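Local atomic coordinates of HcgC (Methanococcus maripaludis S2, PDB entry 5O4J), a protein that probably transfers a methyl group from S-adenosylmethionine to a carbon of a pyridinol, a step in building the iron-guanylylpyridinol cofactor of [Fe]-hydrogenase. Residues Arg13-Lys19 with Leu225-Thr231. Residues are numbered along the deposited sequence; the frame is centred on the assembly and turned at random.
Sequences RSKIKIK and LNMSAIT
Two serine hydroxyls, Ser14 and Ser228, stitch segments 13-19 and 225-231 together where the beta pairing breaks off. Ser14 OG takes the N-H of Ile230 at 3.1 Å and donates a hydrogen bond to Ile16 O, within its own loop; with chi1 at 64°, OG is tucked over the backbone, flanked by N and C. Ile16 O also receives Ala229 N at 3.0 Å in a nearly straight bond (174°), so one carbonyl joins both segments. Ser228 OG answers from segment 225-231: it donates to Ser14 O, in the carbonyl plane, at 2.8 Å, and accepts from Arg13 NE, near the guanidinium plane, at 3.3 Å. A bend at chi3 (31°) turns the arginine back to this hydroxyl, with Met227 SD over one guanidinium face, displaced from the centre of the group. Ser14 N bonds to Ile230 O, next to the non-hydrogen-bonded antiparallel pair Arg13 and Thr231. Strands 10-13 and 230-234 are the central pair of a four-stranded antiparallel sheet; past a loop, a separate single bridge joins Lys17 and Ser228, one residue out of register with the first ladder. Lys17 is the N-cap residue of helix 18-37; beyond it, Ile18 N reaches Met227 O, and Lys19 N reaches Leu225 O, tying the first turn to the chain leaving helix 218-225. Asn226, centre of an inverse gamma turn, holds OD1 between two extended lysines running alongside it: Lys17 NZ approaches to 2.6 Å, Lys19 NZ more weakly to 3.1 Å. Ile18 CG2 meets Leu225 CD2 at 3.8 Å, the two side chains crossing at about a right angle. Leu225 also lies near Leu52, an S-adenosyl-L-homocysteine-binding residue, while Ile230 packs against helices 177-193 and 239-251.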
loop_
_atom_site.group_PDB
_atom_site.type_symbol
_atom_site.label_atom_id
_atom_site.label_comp_id
_atom_site.label_asym_id
_atom_site.label_seq_id
_atom_site.Cartn_x
_atom_site.Cartn_y
_atom_site.Cartn_z
ATOM N N ARG A 13 -20.024 7.246 -11.572
ATOM C CA ARG A 13 -19.319 6.397 -12.522
ATOM C C ARG A 13 -18.281 7.230 -13.261
ATOM O O ARG A 13 -18.557 8.357 -13.684
ATOM C CB ARG A 13 -20.286 5.777 -13.528
ATOM C CG ARG A 13 -21.285 4.787 -12.929
ATOM C CD ARG A 13 -22.284 4.285 -13.975
ATOM N NE ARG A 13 -21.717 4.232 -15.325
ATOM C CZ ARG A 13 -22.340 3.735 -16.391
ATOM N NH1 ARG A 13 -23.561 3.226 -16.285
ATOM N NH2 ARG A 13 -21.727 3.747 -17.567
ATOM N N SER A 14 -17.082 6.682 -13.413
ATOM C CA SER A 14 -16.028 7.432 -14.080
ATOM C C SER A 14 -16.380 7.658 -15.545
ATOM O O SER A 14 -16.977 6.801 -16.205
ATOM C CB SER A 14 -14.677 6.717 -13.964
ATOM O OG SER A 14 -14.650 5.447 -14.613
ATOM N N LYS A 15 -16.025 8.841 -16.045
ATOM C CA LYS A 15 -16.144 9.088 -17.477
ATOM C C LYS A 15 -15.179 8.213 -18.260
ATOM O O LYS A 15 -15.521 7.711 -19.337
ATOM C CB LYS A 15 -15.899 10.564 -17.783
ATOM C CG LYS A 15 -16.951 11.493 -17.207
ATOM C CD LYS A 15 -16.528 12.942 -17.341
ATOM C CE LYS A 15 -17.557 13.865 -16.725
ATOM N NZ LYS A 15 -18.800 13.836 -17.547
ATOM N N ILE A 16 -13.968 8.031 -17.740
ATOM C CA ILE A 16 -12.994 7.156 -18.379
ATOM C C ILE A 16 -13.506 5.721 -18.351
ATOM O O ILE A 16 -13.834 5.187 -17.286
ATOM C CB ILE A 16 -11.630 7.293 -17.684
ATOM C CG1 ILE A 16 -10.978 8.622 -18.080
ATOM C CG2 ILE A 16 -10.696 6.110 -18.007
ATOM C CD1 ILE A 16 -9.922 9.080 -17.105
ATOM N N LYS A 17 -13.575 5.099 -19.525
ATOM C CA LYS A 17 -13.997 3.715 -19.673
ATOM C C LYS A 17 -12.786 2.799 -19.753
ATOM O O LYS A 17 -11.668 3.226 -20.048
ATOM C CB LYS A 17 -14.853 3.531 -20.926
ATOM C CG LYS A 17 -16.203 4.242 -20.890
ATOM C CD LYS A 17 -16.834 4.197 -22.275
ATOM C CE LYS A 17 -18.274 4.698 -22.268
ATOM N NZ LYS A 17 -18.826 4.691 -23.648
ATOM N N ILE A 18 -13.023 1.512 -19.505
ATOM C CA ILE A 18 -11.933 0.551 -19.623
ATOM C C ILE A 18 -11.301 0.641 -21.010
ATOM O O ILE A 18 -10.068 0.632 -21.150
ATOM C CB ILE A 18 -12.436 -0.873 -19.314
ATOM C CG1 ILE A 18 -13.078 -0.935 -17.919
ATOM C CG2 ILE A 18 -11.279 -1.854 -19.330
ATOM C CD1 ILE A 18 -14.054 -2.063 -17.776
ATOM N N LYS A 19 -12.131 0.774 -22.055
ATOM C CA LYS A 19 -11.603 0.844 -23.414
ATOM C C LYS A 19 -10.707 2.062 -23.610
ATOM O O LYS A 19 -9.799 2.036 -24.449
ATOM C CB LYS A 19 -12.740 0.861 -24.436
ATOM C CG LYS A 19 -13.654 2.081 -24.400
ATOM C CD LYS A 19 -14.643 2.023 -25.563
ATOM C CE LYS A 19 -15.545 3.246 -25.608
ATOM N NZ LYS A 19 -16.502 3.175 -26.755
ATOM N N LEU A 225 -15.585 -3.789 -22.506
ATOM C CA LEU A 225 -14.665 -2.671 -22.318
ATOM C C LEU A 225 -15.386 -1.332 -22.331
ATOM O O LEU A 225 -14.842 -0.343 -21.836
ATOM C CB LEU A 225 -13.585 -2.673 -23.404
ATOM C CG LEU A 225 -12.674 -3.900 -23.520
ATOM C CD1 LEU A 225 -11.629 -3.628 -24.579
ATOM C CD2 LEU A 225 -12.030 -4.236 -22.194
ATOM N N ASN A 226 -16.598 -1.286 -22.879
ATOM C CA ASN A 226 -17.361 -0.046 -23.016
ATOM C C ASN A 226 -18.151 0.242 -21.736
ATOM O O ASN A 226 -19.376 0.373 -21.730
ATOM C CB ASN A 226 -18.288 -0.150 -24.223
ATOM C CG ASN A 226 -18.871 1.184 -24.630
ATOM O OD1 ASN A 226 -18.276 2.232 -24.392
ATOM N ND2 ASN A 226 -20.043 1.148 -25.257
ATOM N N MET A 227 -17.413 0.305 -20.637
ATOM C CA MET A 227 -17.959 0.414 -19.292
ATOM C C MET A 227 -17.029 1.306 -18.485
ATOM O O MET A 227 -15.809 1.251 -18.661
ATOM C CB MET A 227 -18.084 -0.968 -18.628
ATOM C CG MET A 227 -18.446 -0.954 -17.149
ATOM S SD MET A 227 -19.988 -0.081 -16.815
ATOM C CE MET A 227 -20.041 -0.140 -15.024
ATOM N N SER A 228 -17.612 2.125 -17.609
ATOM C CA SER A 228 -16.830 2.966 -16.715
ATOM C C SER A 228 -15.797 2.121 -15.985
ATOM O O SER A 228 -16.106 1.039 -15.485
ATOM C CB SER A 228 -17.736 3.648 -15.681
ATOM O OG SER A 228 -18.614 4.580 -16.278
ATOM N N ALA A 229 -14.567 2.633 -15.893
ATOM C CA ALA A 229 -13.526 1.895 -15.186
ATOM C C ALA A 229 -13.851 1.755 -13.703
ATOM O O ALA A 229 -13.565 0.716 -13.097
ATOM C CB ALA A 229 -12.160 2.558 -15.372
ATOM N N ILE A 230 -14.430 2.786 -13.096
ATOM C CA ILE A 230 -14.629 2.828 -11.649
ATOM C C ILE A 230 -15.991 3.408 -11.323
ATOM O O ILE A 230 -16.440 4.367 -11.953
ATOM C CB ILE A 230 -13.527 3.649 -10.950
ATOM C CG1 ILE A 230 -12.179 2.944 -11.133
ATOM C CG2 ILE A 230 -13.818 3.792 -9.460
ATOM C CD1 ILE A 230 -10.979 3.709 -10.622
ATOM N N THR A 231 -16.631 2.839 -10.307
ATOM C CA THR A 231 -17.855 3.370 -9.725
ATOM C C THR A 231 -17.615 3.639 -8.244
ATOM O O THR A 231 -17.050 2.797 -7.540
ATOM C CB THR A 231 -19.010 2.389 -9.930
ATOM O OG1 THR A 231 -19.201 2.189 -11.333
ATOM C CG2 THR A 231 -20.300 2.913 -9.309
#